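LbaCas13a H328A (C2c2) (Lachnospiraceae bacterium NK4A179, PDB 5WLH) binds CRISPR pre-crRNA and, as an RNA-targeting Cas13a nuclease, probably uses the guide to recognise and cut RNA. Local coordinates at residues Y1142-N1147 and A1153-L1158; A288-R293 and F1219-D1224; Q1340-L1345 and T1349-A1354. All coordinates share one frame; numbering follows the deposited sequence. Where two conformers were deposited one is given.

Contact 1 of 3, residues Y1142-N1147 and A1153-L1158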
loop_
_atom_site.group_PDB
_atom_site.type_symbol
_atom_site.label_atom_id
_atom_site.label_comp_id
_atom_site.label_asym_id
_atom_site.label_seq_id
_atom_site.Cartn_x
_atom_site.Cartn_y
_atom_site.Cartn_z
ATOM N N TYR A 1142 -16.819 -7.566 22.339
ATOM C CA TYR A 1142 -16.550 -6.607 23.401
ATOM C C TYR A 1142 -17.778 -5.761 23.686
ATOM O O TYR A 1142 -18.151 -5.547 24.850
ATOM C CB TYR A 1142 -15.369 -5.713 23.018
ATOM C CG TYR A 1142 -14.989 -4.675 24.041
ATOM C CD1 TYR A 1142 -14.189 -5.006 25.134
ATOM C CD2 TYR A 1142 -15.397 -3.359 23.898
ATOM C CE1 TYR A 1142 -13.801 -4.033 26.053
ATOM C CE2 TYR A 1142 -15.013 -2.383 24.806
ATOM C CZ TYR A 1142 -14.207 -2.729 25.871
ATOM O OH TYR A 1142 -13.834 -1.758 26.759
ATOM N N ALA A 1143 -18.416 -5.251 22.628
ATOM C CA ALA A 1143 -19.681 -4.554 22.809
ATOM C C ALA A 1143 -20.706 -5.460 23.468
ATOM O O ALA A 1143 -21.464 -5.018 24.340
ATOM C CB ALA A 1143 -20.199 -4.037 21.459
ATOM N N CYS A 1144 -20.752 -6.723 23.059
ATOM C CA CYS A 1144 -21.728 -7.643 23.639
ATOM C C CYS A 1144 -21.457 -7.845 25.121
ATOM O O CYS A 1144 -22.376 -7.782 25.955
ATOM C CB CYS A 1144 -21.694 -8.972 22.889
ATOM S SG CYS A 1144 -22.953 -10.145 23.480
ATOM N N LEU A 1145 -20.188 -8.073 25.467
ATOM C CA LEU A 1145 -19.814 -8.242 26.867
ATOM C C LEU A 1145 -20.244 -7.055 27.700
ATOM O O LEU A 1145 -20.574 -7.207 28.882
ATOM C CB LEU A 1145 -18.301 -8.420 27.001
ATOM C CG LEU A 1145 -17.685 -9.799 26.871
ATOM C CD1 LEU A 1145 -16.169 -9.666 26.899
ATOM C CD2 LEU A 1145 -18.153 -10.714 27.997
ATOM N N ASN A 1146 -20.259 -5.869 27.106
ATOM C CA ASN A 1146 -20.483 -4.655 27.866
ATOM C C ASN A 1146 -21.909 -4.133 27.753
ATOM O O ASN A 1146 -22.186 -3.026 28.210
ATOM C CB ASN A 1146 -19.456 -3.606 27.439
ATOM C CG ASN A 1146 -18.098 -3.891 28.040
ATOM O OD1 ASN A 1146 -17.866 -3.581 29.196
ATOM N ND2 ASN A 1146 -17.215 -4.529 27.281
ATOM N N ASN A 1147 -22.823 -4.907 27.188
ATOM C CA ASN A 1147 -24.227 -4.532 27.240
ATOM C C ASN A 1147 -24.967 -5.474 28.189
ATOM O O ASN A 1147 -24.378 -6.373 28.801
ATOM C CB ASN A 1147 -24.852 -4.493 25.833
ATOM C CG ASN A 1147 -24.986 -5.869 25.176
ATOM O OD1 ASN A 1147 -25.162 -6.893 25.833
ATOM N ND2 ASN A 1147 -24.926 -5.882 23.842
ATOM N N ALA A 1153 -22.602 -18.387 30.957
ATOM C CA ALA A 1153 -21.494 -18.319 31.903
ATOM C C ALA A 1153 -20.146 -18.364 31.199
ATOM O O ALA A 1153 -19.266 -17.546 31.484
ATOM C CB ALA A 1153 -21.588 -19.462 32.914
ATOM N N THR A 1154 -19.953 -19.333 30.302
ATOM C CA THR A 1154 -18.634 -19.538 29.709
ATOM C C THR A 1154 -18.307 -18.535 28.609
ATOM O O THR A 1154 -17.162 -18.497 28.144
ATOM C CB THR A 1154 -18.505 -20.949 29.147
ATOM O OG1 THR A 1154 -19.549 -21.176 28.187
ATOM C CG2 THR A 1154 -18.575 -21.992 30.270
ATOM N N TYR A 1155 -19.283 -17.742 28.180
ATOM C CA TYR A 1155 -18.986 -16.601 27.323
ATOM C C TYR A 1155 -18.149 -15.568 28.063
ATOM O O TYR A 1155 -17.247 -14.954 27.475
ATOM C CB TYR A 1155 -20.300 -15.995 26.845
ATOM C CG TYR A 1155 -20.204 -14.852 25.864
ATOM C CD1 TYR A 1155 -20.114 -15.096 24.503
ATOM C CD2 TYR A 1155 -20.276 -13.540 26.296
ATOM C CE1 TYR A 1155 -20.060 -14.053 23.584
ATOM C CE2 TYR A 1155 -20.229 -12.488 25.391
ATOM C CZ TYR A 1155 -20.132 -12.758 24.040
ATOM O OH TYR A 1155 -20.087 -11.715 23.140
ATOM N N VAL A 1156 -18.440 -15.361 29.354
ATOM C CA VAL A 1156 -17.762 -14.346 30.151
ATOM C C VAL A 1156 -16.546 -14.926 30.858
ATOM O O VAL A 1156 -15.507 -14.270 30.964
ATOM C CB VAL A 1156 -18.754 -13.726 31.160
ATOM C CG1 VAL A 1156 -18.101 -12.597 31.964
ATOM C CG2 VAL A 1156 -20.003 -13.235 30.452
ATOM N N THR A 1157 -16.649 -16.165 31.332
ATOM C CA THR A 1157 -15.639 -16.717 32.222
ATOM C C THR A 1157 -15.412 -18.182 31.897
ATOM O O THR A 1157 -16.366 -18.965 31.869
ATOM C CB THR A 1157 -16.085 -16.567 33.686
ATOM O OG1 THR A 1157 -16.173 -15.171 34.019
ATOM C CG2 THR A 1157 -15.106 -17.253 34.621
ATOM N N LEU A 1158 -14.159 -18.560 31.673
ATOM C CA LEU A 1158 -13.792 -19.963 31.556
ATOM C C LEU A 1158 -13.058 -20.382 32.819
ATOM O O LEU A 1158 -12.114 -19.716 33.243
ATOM C CB LEU A 1158 -12.912 -20.221 30.334
ATOM C CG LEU A 1158 -13.600 -20.441 28.989
ATOM C CD1 LEU A 1158 -12.591 -20.196 27.868
ATOM C CD2 LEU A 1158 -14.214 -21.841 28.886
#
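The hydroxyl of Tyr-1155 comes down beside the side chain of Cys-1144, its OH 3.2 Å from CB and 3.3 Å from SG, and hydrogen-bonds to ND1 of His-1141, which precedes Cys-1144 by three residues on helix 1106-1145. Tyr-1155 holds CG anti to its backbone N (chi1 -176°), which sends the ring from the short helix 1153-1156 to the C-terminal turn of helix 1106-1145. The sulfur of Cys-1144 makes a sulfur-aromatic contact, lying obliquely to the ring 4.8 Å from its centroid. Leu-1145 adds a methyl: CD2 sits 3.8 Å from Tyr-1155 CE2 and 4.0 Å from Val-1156 CG2, while helix 1171-1180 brings Ile-1172 against both Leu-1145 and Tyr-1155. A phenylalanine in place of Tyr-1155 would probably leave His-1141 ND1 without this mate and open a small gap beside Cys-1144. At the helix end the carbonyl of Cys-1144 accepts from Asn-1147 N, at 3.2 Å, and from Lys-1151 NZ. No hydrogen bond joins the two segments themselves; the thiol of Cys-1144 and the methyls of Leu-1145 and Val-1156 suit a cohesion that is apolar and sulfur-aromatic, and tyrosine fits because its buried polar end is satisfied by the histidine.

Contact 2 of 3, residues A288-R293 and F1219-D1224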
loop_
_atom_site.group_PDB
_atom_site.type_symbol
_atom_site.label_atom_id
_atom_site.label_comp_id
_atom_site.label_asym_id
_atom_site.label_seq_id
_atom_site.Cartn_x
_atom_site.Cartn_y
_atom_site.Cartn_z
ATOM N N ALA A 288 -24.966 -5.574 19.260
ATOM C CA ALA A 288 -24.083 -6.685 19.611
ATOM C C ALA A 288 -24.850 -7.626 20.541
ATOM O O ALA A 288 -24.632 -7.677 21.752
ATOM C CB ALA A 288 -22.807 -6.165 20.257
ATOM N N SER A 289 -25.784 -8.358 19.942
ATOM C CA SER A 289 -26.648 -9.295 20.650
ATOM C C SER A 289 -26.529 -10.664 19.998
ATOM O O SER A 289 -26.703 -10.791 18.781
ATOM C CB SER A 289 -28.109 -8.824 20.625
ATOM O OG SER A 289 -28.998 -9.913 20.840
ATOM N N LEU A 290 -26.240 -11.693 20.805
ATOM C CA LEU A 290 -26.164 -13.041 20.253
ATOM C C LEU A 290 -27.514 -13.525 19.722
ATOM O O LEU A 290 -27.547 -14.413 18.865
ATOM C CB LEU A 290 -25.627 -14.011 21.309
ATOM C CG LEU A 290 -24.331 -13.498 21.938
ATOM C CD1 LEU A 290 -23.906 -14.404 23.080
ATOM C CD2 LEU A 290 -23.242 -13.406 20.889
ATOM N N ASP A 291 -28.616 -12.940 20.186
ATOM C CA ASP A 291 -29.940 -13.283 19.681
ATOM C C ASP A 291 -30.118 -12.639 18.314
ATOM O O ASP A 291 -30.284 -11.422 18.217
ATOM C CB ASP A 291 -31.014 -12.820 20.660
ATOM C CG ASP A 291 -32.425 -13.165 20.203
ATOM O OD1 ASP A 291 -32.609 -13.601 19.050
ATOM O OD2 ASP A 291 -33.351 -12.999 21.023
ATOM N N GLU A 292 -30.116 -13.460 17.263
ATOM C CA GLU A 292 -30.127 -12.914 15.910
ATOM C C GLU A 292 -31.424 -12.194 15.594
ATOM O O GLU A 292 -31.461 -11.392 14.661
ATOM C CB GLU A 292 -29.869 -14.032 14.904
ATOM C CG GLU A 292 -28.428 -14.517 14.955
ATOM C CD GLU A 292 -28.058 -15.424 13.809
ATOM O OE1 GLU A 292 -28.923 -16.206 13.359
ATOM O OE2 GLU A 292 -26.894 -15.335 13.352
ATOM N N ARG A 293 -32.485 -12.461 16.353
ATOM C CA ARG A 293 -33.748 -11.776 16.129
ATOM C C ARG A 293 -33.662 -10.301 16.497
ATOM O O ARG A 293 -34.331 -9.471 15.869
ATOM C CB ARG A 293 -34.849 -12.483 16.927
ATOM C CG ARG A 293 -35.034 -13.938 16.519
ATOM C CD ARG A 293 -35.946 -14.670 17.519
ATOM N NE ARG A 293 -35.434 -14.568 18.886
ATOM C CZ ARG A 293 -36.104 -14.945 19.970
ATOM N NH1 ARG A 293 -37.324 -15.460 19.851
ATOM N NH2 ARG A 293 -35.553 -14.801 21.170
ATOM N N PHE A 1219 -23.567 -22.644 23.743
ATOM C CA PHE A 1219 -24.355 -21.419 23.819
ATOM C C PHE A 1219 -25.763 -21.651 23.282
ATOM O O PHE A 1219 -25.955 -22.238 22.211
ATOM C CB PHE A 1219 -23.664 -20.288 23.043
ATOM C CG PHE A 1219 -22.335 -19.824 23.640
ATOM C CD1 PHE A 1219 -21.994 -20.097 24.960
ATOM C CD2 PHE A 1219 -21.433 -19.098 22.867
ATOM C CE1 PHE A 1219 -20.780 -19.662 25.486
ATOM C CE2 PHE A 1219 -20.213 -18.664 23.390
ATOM C CZ PHE A 1219 -19.887 -18.952 24.700
ATOM N N GLU A 1220 -26.756 -21.208 24.049
ATOM C CA GLU A 1220 -28.153 -21.417 23.690
ATOM C C GLU A 1220 -28.720 -20.302 22.825
ATOM O O GLU A 1220 -29.605 -20.561 22.001
ATOM C CB GLU A 1220 -29.005 -21.554 24.954
ATOM C CG GLU A 1220 -28.753 -22.820 25.751
ATOM C CD GLU A 1220 -30.035 -23.589 25.979
ATOM O OE1 GLU A 1220 -30.934 -23.462 25.125
ATOM O OE2 GLU A 1220 -30.153 -24.298 26.999
ATOM N N ASN A 1221 -28.237 -19.071 22.993
ATOM C CA ASN A 1221 -28.797 -17.915 22.302
ATOM C C ASN A 1221 -28.335 -17.792 20.853
ATOM O O ASN A 1221 -28.761 -16.859 20.162
ATOM C CB ASN A 1221 -28.456 -16.631 23.067
ATOM C CG ASN A 1221 -27.052 -16.648 23.646
ATOM O OD1 ASN A 1221 -26.199 -17.428 23.222
ATOM N ND2 ASN A 1221 -26.810 -15.786 24.627
ATOM N N THR A 1222 -27.486 -18.698 20.375
ATOM C CA THR A 1222 -27.077 -18.699 18.979
ATOM C C THR A 1222 -26.854 -20.135 18.525
ATOM O O THR A 1222 -26.767 -21.061 19.334
ATOM C CB THR A 1222 -25.801 -17.867 18.751
ATOM O OG1 THR A 1222 -25.415 -17.950 17.371
ATOM C CG2 THR A 1222 -24.655 -18.379 19.629
ATOM N N SER A 1223 -26.767 -20.306 17.208
ATOM C CA SER A 1223 -26.254 -21.535 16.630
ATOM C C SER A 1223 -24.835 -21.395 16.095
ATOM O O SER A 1223 -24.206 -22.416 15.793
ATOM C CB SER A 1223 -27.178 -22.029 15.506
ATOM O OG SER A 1223 -28.438 -22.423 16.020
ATOM N N ASP A 1224 -24.311 -20.167 15.978
ATOM C CA ASP A 1224 -22.956 -19.950 15.456
ATOM C C ASP A 1224 -22.426 -18.638 16.046
ATOM O O ASP A 1224 -22.555 -17.571 15.438
ATOM C CB ASP A 1224 -22.936 -19.933 13.933
ATOM C CG ASP A 1224 -21.519 -19.937 13.358
ATOM O OD1 ASP A 1224 -20.583 -19.517 14.068
ATOM O OD2 ASP A 1224 -21.331 -20.380 12.204
HETATM O O HOH W 1 -25.582 -14.793 16.960
HETATM O O HOH W 2 -29.767 -16.208 17.521
HETATM O O HOH W 3 -24.536 -16.342 14.444
#
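Leu-290 and Asn-1221 meet side chain to side chain, the leucine methyl CD1 3.6 Å from ND2 and its CB 3.8 Å from CG of the amide. Asn-1221 carries CG between its backbone N and carbonyl carbon (chi1 39°), a turn that lays the amide against Leu-290; its OD1 is buried here without a polar partner, and the residue is poorly ordered. The aliphatic leucine suits its place because its side chain also packs on Cys-1144 and Tyr-1155. The carbonyl oxygens of Leu-290 and Asn-1221 stand 3.0 Å apart, two acceptors that cannot bond to each other, and separate waters donate to each. One of these waters also bonds to Thr-1222 OG1, while the other accepts from Glu-292 N. Thr-1222 sets OG1 anti to its own N (chi1 178°), placing it to accept from Asp-1224 N at 2.8 Å. Within 288-293, Asp-291 OD1 takes Arg-293 N at 2.9 Å from above the carboxylate plane, and Arg-293 then grips the same carboxylate side-on in a salt bridge, NE on OD1 at 3.0 Å and NH2 on OD2 at 2.8 Å. A third water links Glu-292 OE2 to Asp-1224 O. The arrangement joins two classic local motifs, an aspartate N-cap starting helix 292-311 and an ST turn in the loop after helix 1205-1216, through a water-bridged interface.

Contact 3 of 3, residues Q1340-L1345 and T1349-A1354. With nucleotides of chain B.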
loop_
_atom_site.group_PDB
_atom_site.type_symbol
_atom_site.label_atom_id
_atom_site.label_comp_id
_atom_site.label_asym_id
_atom_site.label_seq_id
_atom_site.Cartn_x
_atom_site.Cartn_y
_atom_site.Cartn_z
ATOM N N GLN A 1340 6.343 5.716 -21.825
ATOM C CA GLN A 1340 7.459 6.195 -22.622
ATOM C C GLN A 1340 8.601 6.605 -21.709
ATOM O O GLN A 1340 8.374 7.147 -20.625
ATOM C CB GLN A 1340 7.029 7.368 -23.497
ATOM C CG GLN A 1340 5.858 7.023 -24.379
ATOM C CD GLN A 1340 6.207 7.090 -25.837
ATOM O OE1 GLN A 1340 6.240 8.172 -26.427
ATOM N NE2 GLN A 1340 6.478 5.936 -26.435
ATOM N N PHE A 1341 9.825 6.316 -22.140
ATOM C CA PHE A 1341 11.013 6.847 -21.492
ATOM C C PHE A 1341 11.406 8.153 -22.165
ATOM O O PHE A 1341 11.260 8.305 -23.381
ATOM C CB PHE A 1341 12.173 5.856 -21.573
ATOM C CG PHE A 1341 12.105 4.745 -20.557
ATOM C CD1 PHE A 1341 11.276 4.843 -19.451
ATOM C CD2 PHE A 1341 12.889 3.611 -20.709
ATOM C CE1 PHE A 1341 11.234 3.817 -18.510
ATOM C CE2 PHE A 1341 12.850 2.586 -19.779
ATOM C CZ PHE A 1341 12.018 2.696 -18.677
ATOM N N THR A 1342 11.872 9.102 -21.364
ATOM C CA THR A 1342 12.458 10.340 -21.870
ATOM C C THR A 1342 13.969 10.142 -21.924
ATOM O O THR A 1342 14.643 10.145 -20.891
ATOM C CB THR A 1342 12.088 11.524 -20.986
ATOM O OG1 THR A 1342 10.664 11.637 -20.911
ATOM C CG2 THR A 1342 12.677 12.805 -21.551
ATOM N N TYR A 1343 14.499 9.949 -23.122
ATOM C CA TYR A 1343 15.932 9.796 -23.319
ATOM C C TYR A 1343 16.493 11.126 -23.799
ATOM O O TYR A 1343 16.075 11.639 -24.846
ATOM C CB TYR A 1343 16.240 8.684 -24.320
ATOM C CG TYR A 1343 16.082 7.283 -23.767
ATOM C CD1 TYR A 1343 16.517 6.961 -22.485
ATOM C CD2 TYR A 1343 15.486 6.279 -24.521
ATOM C CE1 TYR A 1343 16.365 5.672 -21.973
ATOM C CE2 TYR A 1343 15.337 4.987 -24.017
ATOM C CZ TYR A 1343 15.782 4.691 -22.748
ATOM O OH TYR A 1343 15.636 3.412 -22.243
ATOM N N LYS A 1344 17.409 11.695 -23.023
ATOM C CA LYS A 1344 18.113 12.895 -23.448
ATOM C C LYS A 1344 19.281 12.530 -24.349
ATOM O O LYS A 1344 20.002 11.562 -24.095
ATOM C CB LYS A 1344 18.624 13.680 -22.245
ATOM C CG LYS A 1344 17.617 13.872 -21.152
ATOM C CD LYS A 1344 18.007 15.079 -20.340
ATOM C CE LYS A 1344 17.047 15.289 -19.208
ATOM N NZ LYS A 1344 15.646 15.537 -19.654
ATOM N N LEU A 1345 19.464 13.317 -25.408
ATOM C CA LEU A 1345 20.551 13.138 -26.353
ATOM C C LEU A 1345 21.517 14.318 -26.233
ATOM O O LEU A 1345 21.537 15.020 -25.211
ATOM C CB LEU A 1345 19.971 12.996 -27.764
ATOM C CG LEU A 1345 18.913 11.918 -28.001
ATOM C CD1 LEU A 1345 18.270 12.088 -29.369
ATOM C CD2 LEU A 1345 19.517 10.525 -27.866
ATOM N N THR A 1349 15.767 15.582 -27.148
ATOM C CA THR A 1349 15.062 14.505 -26.468
ATOM C C THR A 1349 14.352 13.602 -27.468
ATOM O O THR A 1349 13.770 14.079 -28.447
ATOM C CB THR A 1349 14.054 15.085 -25.463
ATOM O OG1 THR A 1349 14.765 15.638 -24.349
ATOM C CG2 THR A 1349 13.090 14.018 -24.968
ATOM N N VAL A 1350 14.419 12.291 -27.224
ATOM C CA VAL A 1350 13.617 11.304 -27.935
ATOM C C VAL A 1350 12.790 10.535 -26.909
ATOM O O VAL A 1350 13.249 10.288 -25.788
ATOM C CB VAL A 1350 14.486 10.343 -28.775
ATOM C CG1 VAL A 1350 15.565 9.703 -27.925
ATOM C CG2 VAL A 1350 13.623 9.272 -29.449
ATOM N N TYR A 1351 11.563 10.180 -27.287
ATOM C CA TYR A 1351 10.684 9.365 -26.460
ATOM C C TYR A 1351 10.640 7.961 -27.034
ATOM O O TYR A 1351 10.418 7.785 -28.236
ATOM C CB TYR A 1351 9.285 9.973 -26.388
ATOM C CG TYR A 1351 9.290 11.326 -25.721
ATOM C CD1 TYR A 1351 9.339 11.436 -24.338
ATOM C CD2 TYR A 1351 9.273 12.496 -26.472
ATOM C CE1 TYR A 1351 9.356 12.666 -23.719
ATOM C CE2 TYR A 1351 9.291 13.737 -25.859
ATOM C CZ TYR A 1351 9.330 13.814 -24.482
ATOM O OH TYR A 1351 9.343 15.042 -23.861
ATOM N N VAL A 1352 10.875 6.969 -26.176
ATOM C CA VAL A 1352 10.982 5.571 -26.573
ATOM C C VAL A 1352 10.100 4.741 -25.648
ATOM O O VAL A 1352 10.078 4.975 -24.435
ATOM C CB VAL A 1352 12.443 5.066 -26.515
ATOM C CG1 VAL A 1352 12.524 3.632 -27.005
ATOM C CG2 VAL A 1352 13.373 5.956 -27.353
ATOM N N ASP A 1353 9.371 3.780 -26.220
ATOM C CA ASP A 1353 8.610 2.833 -25.413
ATOM C C ASP A 1353 9.510 2.123 -24.418
ATOM O O ASP A 1353 10.476 1.456 -24.813
ATOM C CB ASP A 1353 7.937 1.791 -26.301
ATOM C CG ASP A 1353 6.783 2.351 -27.083
ATOM O OD1 ASP A 1353 6.352 3.482 -26.778
ATOM O OD2 ASP A 1353 6.309 1.641 -27.995
ATOM N N ALA A 1354 9.158 2.220 -23.129
ATOM C CA ALA A 1354 9.848 1.435 -22.105
ATOM C C ALA A 1354 9.766 -0.058 -22.399
ATOM O O ALA A 1354 10.726 -0.802 -22.165
ATOM C CB ALA A 1354 9.248 1.726 -20.719
ATOM P P C B 41 16.802 4.557 -14.204
ATOM O OP1 C B 41 17.906 3.574 -14.371
ATOM O OP2 C B 41 16.630 5.270 -12.922
ATOM O "O5'" C B 41 16.846 5.701 -15.320
ATOM C "C5'" C B 41 17.317 5.437 -16.639
ATOM C "C4'" C B 41 16.588 6.255 -17.687
ATOM O "O4'" C B 41 15.272 5.687 -17.923
ATOM C "C3'" C B 41 16.299 7.712 -17.356
ATOM O "O3'" C B 41 17.409 8.568 -17.568
ATOM C "C2'" C B 41 15.134 8.030 -18.281
ATOM O "O2'" C B 41 15.606 8.249 -19.601
ATOM C "C1'" C B 41 14.365 6.710 -18.268
ATOM N N1 C B 41 13.255 6.710 -17.294
ATOM C C2 C B 41 12.104 7.432 -17.613
ATOM O O2 C B 41 12.087 8.035 -18.690
ATOM N N3 C B 41 11.061 7.447 -16.747
ATOM C C4 C B 41 11.144 6.760 -15.599
ATOM N N4 C B 41 10.100 6.786 -14.756
ATOM C C5 C B 41 12.312 6.013 -15.255
ATOM C C6 C B 41 13.334 6.012 -16.124
ATOM P P U B 42 17.621 9.862 -16.647
ATOM O OP1 U B 42 18.807 10.588 -17.179
ATOM O OP2 U B 42 17.586 9.453 -15.224
ATOM O "O5'" U B 42 16.337 10.763 -16.904
ATOM C "C5'" U B 42 16.160 11.476 -18.120
ATOM C "C4'" U B 42 14.804 12.128 -18.141
ATOM O "O4'" U B 42 13.786 11.097 -18.017
ATOM C "C3'" U B 42 14.514 13.072 -16.979
ATOM O "O3'" U B 42 15.040 14.380 -17.163
ATOM C "C2'" U B 42 12.996 13.025 -16.879
ATOM O "O2'" U B 42 12.399 13.829 -17.883
ATOM C "C1'" U B 42 12.720 11.563 -17.215
ATOM N N1 U B 42 12.620 10.714 -16.003
ATOM C C2 U B 42 11.442 10.775 -15.276
ATOM O O2 U B 42 10.514 11.493 -15.594
ATOM N N3 U B 42 11.380 9.968 -14.166
ATOM C C4 U B 42 12.367 9.118 -13.714
ATOM O O4 U B 42 12.177 8.450 -12.698
ATOM C C5 U B 42 13.555 9.109 -14.517
ATOM C C6 U B 42 13.638 9.884 -15.606
ATOM P P C B 40 14.927 -0.271 -18.393
ATOM O OP1 C B 40 13.844 -0.612 -19.361
ATOM O OP2 C B 40 16.125 0.503 -18.833
ATOM O "O5'" C B 40 14.262 0.540 -17.210
ATOM C "C5'" C B 40 15.096 1.135 -16.245
ATOM C "C4'" C B 40 14.303 1.741 -15.135
ATOM O "O4'" C B 40 13.632 0.694 -14.395
ATOM C "C3'" C B 40 15.136 2.471 -14.101
ATOM O "O3'" C B 40 15.416 3.795 -14.537
ATOM C "C2'" C B 40 14.258 2.404 -12.854
ATOM O "O2'" C B 40 13.281 3.435 -12.885
ATOM C "C1'" C B 40 13.542 1.056 -13.037
ATOM N N1 C B 40 14.093 -0.048 -12.212
ATOM C C2 C B 40 13.839 -0.046 -10.829
ATOM O O2 C B 40 13.204 0.907 -10.350
ATOM N N3 C B 40 14.313 -1.063 -10.063
ATOM C C4 C B 40 14.992 -2.068 -10.626
ATOM N N4 C B 40 15.441 -3.052 -9.836
ATOM C C5 C B 40 15.250 -2.107 -12.026
ATOM C C6 C B 40 14.781 -1.091 -12.771
#
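Phe-1341 and Val-1352 exchange two backbone hydrogen bonds: Phe-1341 N reaches Val-1352 O at 2.7 Å, and Val-1352 N returns to Phe-1341 O at 3.1 Å. Tyr-1343 and Val-1350 form the next hydrogen-bonded pair, both of its bonds 3.0 Å long, Tyr-1343 N to Val-1350 O and Val-1350 N to Tyr-1343 O. The non-hydrogen-bonded pair between them, Thr-1342 with Tyr-1351, turns the threonine's amide and carbonyl away from strand 1349-1353, where RNA satisfies them. Thr-1342 N donates to O2 of C41 of chain B at 2.9 Å, and the 2'-hydroxyl of that cytidine donates to Thr-1342 O in an apparent bond so short that its length is doubtful; base and sugar are thus both held by the backbone of one residue. Lys-1344, bent at its last torsion (chi4 -61°), brings NZ to O3' of U42 of chain B at 2.8 Å, its charge being well suited to the RNA backbone. Beside these bonds Phe-1341 is sandwiched: Ala-1354 CB makes a CH-pi contact over one face, 3.6 Å from the centroid, and C1' of C41 of chain B lies off-centre over the opposite face. On the same side of the sheet, Val-1352 CG2 meets the edge of the Tyr-1343 ring, 3.5 Å from CD2, and beta-branched valine suits the extended strand. On the other side, Thr-1342 OG1 lies at the edge of the Tyr-1351 ring. Gln-1340, bent at chi2, swings NE2 round to Asp-1353 OD1, a pairing too short and angled to rest much upon. The whole is an antiparallel beta hairpin, strand 1349-1353 being outermost in a four-stranded sheet; the side of 1340-1344 turned away from 1349-1353 meets the pre-crRNA.

Contacts 1 and 2 are neighbours, their centres 12 Å apart, and contact 1 is nested within the long chain excursion closed by contact 2. They are stitched together where Asn-1147 ND2 lies 2.8 Å from Ala-288 O, a probable hydrogen bond, and where Thr-1154 OG1 packs 3.3 Å from Phe-1219 CE1. Their nearest atoms stay about 16 Å (contact 1) and 9 Å (contact 2) from the bound nucleic acid, so neither pair of segments touches the RNA. Contact 3 follows later in the chain and lies on the opposite side of the chain's centre, 65 Å from contact 1 and 64 Å from contact 2 between centres; it alone of the three binds RNA directly.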